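Local coordinates for periplasmic sugar-binding domain protein (Pseudomonas fluorescens Pf-5, PDB 3H75) that probably binds a sugar in the periplasm, in the manner of two-domain solute-binding proteins, at residues L68-Y73 against L89-S94; D45-L50 against Q72-Q77. All blocks are in the same frame, centred on the assembly; numbering follows the deposited sequence.

Contact 1 of 2, residues L68-Y73 against L89-S94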
# COMPACT_ATOMS: atom_id res chain seq x y z
N LEU A 68 10.90 -8.69 -3.21
CA LEU A 68 10.27 -8.06 -4.36
C LEU A 68 8.76 -8.03 -4.20
O LEU A 68 8.19 -8.84 -3.46
CB LEU A 68 10.61 -8.81 -5.65
CG LEU A 68 10.22 -10.30 -5.68
CD1 LEU A 68 9.80 -10.70 -7.09
CD2 LEU A 68 11.38 -11.14 -5.18
N VAL A 69 8.12 -7.10 -4.90
CA VAL A 69 6.67 -6.97 -4.85
C VAL A 69 6.09 -7.93 -5.88
O VAL A 69 6.64 -8.10 -6.97
CB VAL A 69 6.24 -5.53 -5.19
CG1 VAL A 69 4.73 -5.43 -5.20
CG2 VAL A 69 6.84 -4.56 -4.17
N ASN A 70 4.97 -8.56 -5.54
CA ASN A 70 4.37 -9.51 -6.46
C ASN A 70 3.60 -8.82 -7.58
O ASN A 70 2.99 -7.77 -7.39
CB ASN A 70 3.44 -10.45 -5.70
CG ASN A 70 3.25 -11.78 -6.41
OD1 ASN A 70 3.86 -12.03 -7.45
ND2 ASN A 70 2.41 -12.64 -5.85
N GLU A 71 3.68 -9.43 -8.76
CA GLU A 71 3.00 -8.98 -9.97
C GLU A 71 2.82 -10.23 -10.82
O GLU A 71 3.55 -11.21 -10.64
CB GLU A 71 3.85 -7.94 -10.71
CG GLU A 71 3.16 -7.37 -11.95
CD GLU A 71 3.98 -6.30 -12.63
OE1 GLU A 71 5.11 -6.01 -12.17
OE2 GLU A 71 3.50 -5.74 -13.64
N GLN A 72 1.86 -10.21 -11.74
CA GLN A 72 1.58 -11.39 -12.57
C GLN A 72 2.51 -11.65 -13.75
O GLN A 72 2.42 -12.71 -14.38
CB GLN A 72 0.14 -11.33 -13.07
CG GLN A 72 -0.23 -10.03 -13.74
CD GLN A 72 -1.64 -10.04 -14.31
OE1 GLN A 72 -2.19 -8.99 -14.68
NE2 GLN A 72 -2.24 -11.22 -14.38
N TYR A 73 3.40 -10.71 -14.06
CA TYR A 73 4.28 -10.91 -15.21
C TYR A 73 5.77 -10.98 -14.88
O TYR A 73 6.47 -11.87 -15.38
CB TYR A 73 4.02 -9.83 -16.26
CG TYR A 73 2.63 -9.89 -16.85
CD1 TYR A 73 2.21 -11.00 -17.58
CD2 TYR A 73 1.72 -8.85 -16.66
CE1 TYR A 73 0.92 -11.08 -18.11
CE2 TYR A 73 0.42 -8.92 -17.19
CZ TYR A 73 0.03 -10.03 -17.91
OH TYR A 73 -1.24 -10.11 -18.42
N LEU A 89 14.15 -15.95 -1.39
CA LEU A 89 13.23 -14.93 -1.89
C LEU A 89 12.09 -14.63 -0.93
O LEU A 89 11.61 -15.51 -0.22
CB LEU A 89 12.62 -15.37 -3.22
CG LEU A 89 13.54 -15.71 -4.38
CD1 LEU A 89 12.69 -16.09 -5.59
CD2 LEU A 89 14.42 -14.53 -4.71
N PHE A 90 11.67 -13.37 -0.93
CA PHE A 90 10.56 -12.94 -0.10
C PHE A 90 9.67 -12.06 -0.96
O PHE A 90 10.09 -11.01 -1.43
CB PHE A 90 11.06 -12.17 1.12
CG PHE A 90 10.09 -12.17 2.26
CD1 PHE A 90 9.70 -13.37 2.85
CD2 PHE A 90 9.54 -10.98 2.73
CE1 PHE A 90 8.78 -13.39 3.90
CE2 PHE A 90 8.62 -10.99 3.77
CZ PHE A 90 8.24 -12.20 4.36
N ILE A 91 8.43 -12.52 -1.17
CA ILE A 91 7.44 -11.83 -1.99
C ILE A 91 6.51 -11.01 -1.09
O ILE A 91 5.91 -11.55 -0.17
CB ILE A 91 6.59 -12.85 -2.77
CG1 ILE A 91 7.51 -13.80 -3.55
CG2 ILE A 91 5.62 -12.13 -3.69
CD1 ILE A 91 8.41 -13.10 -4.55
N VAL A 92 6.38 -9.72 -1.38
CA VAL A 92 5.54 -8.89 -0.54
C VAL A 92 4.39 -8.15 -1.20
O VAL A 92 4.30 -8.07 -2.43
CB VAL A 92 6.39 -7.84 0.22
CG1 VAL A 92 7.41 -8.54 1.09
CG2 VAL A 92 7.08 -6.91 -0.77
N ASN A 93 3.52 -7.63 -0.33
CA ASN A 93 2.34 -6.84 -0.68
C ASN A 93 1.11 -7.57 -1.23
O ASN A 93 -0.02 -7.18 -0.93
CB ASN A 93 2.75 -5.70 -1.61
CG ASN A 93 3.59 -4.64 -0.90
OD1 ASN A 93 4.02 -4.84 0.25
ND2 ASN A 93 3.83 -3.52 -1.56
N SER A 94 1.31 -8.61 -2.03
CA SER A 94 0.18 -9.37 -2.56
C SER A 94 0.52 -10.85 -2.55
O SER A 94 1.68 -11.23 -2.67
CB SER A 94 -0.20 -8.91 -3.98
OG SER A 94 0.71 -9.37 -4.94
O HOH W 1 2.08 -7.15 -4.82

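Contact 2 of 2, residues D45-L50 against Q72-Q77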
# COMPACT_ATOMS: atom_id res chain seq x y z
N ASP A 45 9.16 1.18 -14.08
CA ASP A 45 9.23 0.37 -15.29
C ASP A 45 9.54 -1.03 -14.77
O ASP A 45 10.67 -1.32 -14.38
CB ASP A 45 10.36 0.82 -16.23
CG ASP A 45 10.40 0.01 -17.51
OD1 ASP A 45 9.83 -1.10 -17.53
OD2 ASP A 45 11.02 0.47 -18.50
N PRO A 46 8.52 -1.91 -14.73
CA PRO A 46 8.72 -3.28 -14.24
C PRO A 46 9.86 -4.04 -14.90
O PRO A 46 10.47 -4.92 -14.29
CB PRO A 46 7.37 -3.93 -14.48
CG PRO A 46 6.43 -2.79 -14.28
CD PRO A 46 7.11 -1.68 -15.05
N GLN A 47 10.16 -3.71 -16.15
CA GLN A 47 11.24 -4.39 -16.84
C GLN A 47 12.57 -4.13 -16.14
O GLN A 47 13.49 -4.94 -16.23
CB GLN A 47 11.29 -3.96 -18.30
CG GLN A 47 10.13 -4.51 -19.12
CD GLN A 47 10.04 -6.03 -19.07
OE1 GLN A 47 11.01 -6.73 -19.36
NE2 GLN A 47 8.87 -6.54 -18.70
N ASN A 48 12.68 -3.00 -15.45
CA ASN A 48 13.93 -2.70 -14.74
C ASN A 48 14.08 -3.62 -13.54
O ASN A 48 15.19 -4.01 -13.17
CB ASN A 48 13.97 -1.25 -14.29
CG ASN A 48 14.10 -0.28 -15.45
OD1 ASN A 48 14.62 -0.64 -16.51
ND2 ASN A 48 13.66 0.95 -15.24
N THR A 49 12.96 -3.97 -12.91
CA THR A 49 12.98 -4.87 -11.76
C THR A 49 13.48 -6.24 -12.22
O THR A 49 14.31 -6.86 -11.56
CB THR A 49 11.58 -5.01 -11.15
OG1 THR A 49 11.14 -3.74 -10.66
CG2 THR A 49 11.59 -6.02 -9.99
N LEU A 50 12.98 -6.68 -13.36
CA LEU A 50 13.38 -7.98 -13.90
C LEU A 50 14.87 -7.98 -14.22
O LEU A 50 15.57 -8.93 -13.89
CB LEU A 50 12.57 -8.30 -15.16
CG LEU A 50 12.93 -9.59 -15.89
CD1 LEU A 50 12.67 -10.80 -14.99
CD2 LEU A 50 12.09 -9.69 -17.16
N GLN A 72 1.86 -10.21 -11.74
CA GLN A 72 1.58 -11.39 -12.57
C GLN A 72 2.51 -11.65 -13.75
O GLN A 72 2.42 -12.71 -14.38
CB GLN A 72 0.14 -11.33 -13.07
CG GLN A 72 -0.23 -10.03 -13.74
CD GLN A 72 -1.64 -10.04 -14.31
OE1 GLN A 72 -2.19 -8.99 -14.68
NE2 GLN A 72 -2.24 -11.22 -14.38
N TYR A 73 3.40 -10.71 -14.06
CA TYR A 73 4.28 -10.91 -15.21
C TYR A 73 5.77 -10.98 -14.88
O TYR A 73 6.47 -11.87 -15.38
CB TYR A 73 4.02 -9.83 -16.26
CG TYR A 73 2.63 -9.89 -16.85
CD1 TYR A 73 2.21 -11.00 -17.58
CD2 TYR A 73 1.72 -8.85 -16.66
CE1 TYR A 73 0.92 -11.08 -18.11
CE2 TYR A 73 0.42 -8.92 -17.19
CZ TYR A 73 0.03 -10.03 -17.91
OH TYR A 73 -1.24 -10.11 -18.42
N VAL A 74 6.26 -10.07 -14.05
CA VAL A 74 7.68 -10.06 -13.71
C VAL A 74 8.06 -11.01 -12.57
O VAL A 74 9.08 -11.68 -12.64
CB VAL A 74 8.14 -8.63 -13.34
CG1 VAL A 74 9.59 -8.66 -12.88
CG2 VAL A 74 7.99 -7.72 -14.55
N ALA A 75 7.23 -11.07 -11.54
CA ALA A 75 7.50 -11.95 -10.40
C ALA A 75 7.74 -13.40 -10.81
O ALA A 75 8.68 -14.03 -10.34
CB ALA A 75 6.37 -11.86 -9.39
N PRO A 76 6.88 -13.96 -11.68
CA PRO A 76 7.07 -15.35 -12.10
C PRO A 76 8.43 -15.57 -12.77
O PRO A 76 9.09 -16.58 -12.52
CB PRO A 76 5.91 -15.59 -13.07
CG PRO A 76 4.84 -14.71 -12.51
CD PRO A 76 5.60 -13.44 -12.20
N GLN A 77 8.84 -14.63 -13.61
CA GLN A 77 10.12 -14.75 -14.30
C GLN A 77 11.28 -14.70 -13.31
O GLN A 77 12.26 -15.43 -13.46
CB GLN A 77 10.27 -13.64 -15.34
CG GLN A 77 9.13 -13.57 -16.35
CD GLN A 77 9.46 -12.71 -17.56
OE1 GLN A 77 8.56 -12.27 -18.29
NE2 GLN A 77 10.74 -12.47 -17.78
O HOH W 2 8.98 -9.45 -19.57

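Contact 1 of 2, residues L68-Y73 against L89-S94
Leu68 is tied to the neighbouring strand by both ends of its peptide: its N donates to Phe90 O at 3.0 Å, and its O accepts from Val92 N at 2.9 Å. With N-H...O angles of 160° and 163° both bonds are nearly straight. The next rung, Asn70 N to Val92 O at 3.2 Å, carries the pairing one residue past the strand end. Two CA-H...O contacts, Ile91 CA to Leu68 O and Val69 CA to Val92 O, fill in between these rungs. This ladder is the parallel pairing of strands 65-69 and 88-93, the two strands of a beta-alpha-beta crossover whose helix, 74-82, lies over the face carrying Leu68 and Ile91; Leu68 also touches Ile78 there.

Apolar contacts differ on the two faces. Leu68 and Ile91 run side by side, pointing the same way, with Leu68 CG 3.5 Å from Ile91 CD1. The Leu68 CG is tucked between its own N and carbonyl carbon (chi1 58°), and both of its methyls meet that same Ile91 CD1. The other Ile91 branch, CG2, reaches forward to Asn70 CB at 3.4 Å. On the reverse face Val69 and Val92 cross at about a right angle, more loosely, with their CG2 atoms 4.1 Å apart, next to Trp19 and Tyr22 of helix 17-33.

Water completes the polar contacts where the backbones part. Water 1 donates to Asn70 O at 2.8 Å and lies 2.6 Å from Ser94 OG, to which it is hydrogen-bonded. It also donates weakly to Val92 O, an acceptor already used by Asn70 N and, weakly, by Ser94 N. Asn93, by contrast, has its polar partner in Tyr22 OH, which bonds to its OD1.

Contact 2 of 2, residues D45-L50 against Q72-Q77
Val74 points its two methyls at the first turn of helix 46-58, each against a different residue. Its CG1, anti to its own N (chi1 176°), meets Leu50 CB at 3.8 Å, with Thr49 CG2 a little farther off. The CG2 branch goes to Pro46 instead, where it lies 3.8 Å from Pro46 CB and close to Pro46 O. The valine is thus set between residues one helical turn apart, and it contributes the largest share of the area buried here.

Beyond CB, Leu50 carries its end on to Gln77. With CG anti to the backbone N (chi1 177°), its two methyls lie along one side of the glutamine, one near the root and one near the amide; the glutamine chain is extended beyond CG and crosses the leucine at about a right angle. Leu50 CD1 sits 3.7 Å from Gln77 CB, while Leu50 CD2 comes within 3.2 Å of Gln77 NE2, a tight apolar-to-amide contact. Replacing Leu50 by an alanine removes both methyls that lie along Gln77, and is likely to open a gap there and leave the glutamine's chain freer to turn.

Nearer the solvent, the polar ends of Gln47 and Gln77 are joined through water 2, which accepts from Gln47 NE2 at 3.0 Å and donates to Gln77 OE1 at 3.1 Å. The start of helix 46-58 is fixed by Asp45 as N-cap: its OD1 accepts from Gln47 N at 3.0 Å, the donor standing 39° out of the carboxylate plane.

Ile78 of helix 74-82 continues the packing against Thr49 and Leu50. Two adjacent helices beginning side by side on one face of a parallel sheet, each following its own strand, are characteristic of the Rossmann-like lobes of periplasmic binding proteins.

In the fold
The two contacts share Gln72 and Tyr73, and their centres are 9 Å apart. Strand 65-69 runs into helix 74-82 through the turn that joins them, so contact 1 ties the strand to its sheet neighbour while contact 2 ties the following helix to helix 46-58, which precedes that strand. Between the layers, Leu68 CD1 of contact 1 lies 4.2 Å from Ala75 CA; the loop residue Glu71 packs its OE1 3.9 Å from Pro46 CB. Contact 1 lies beside two bound small molecules: the Val69 side chain is about 4 Å from a sulfate and that of Asn93 about 5 Å from a glycerol. Both are probably crystallisation components, though they may mark a pocket.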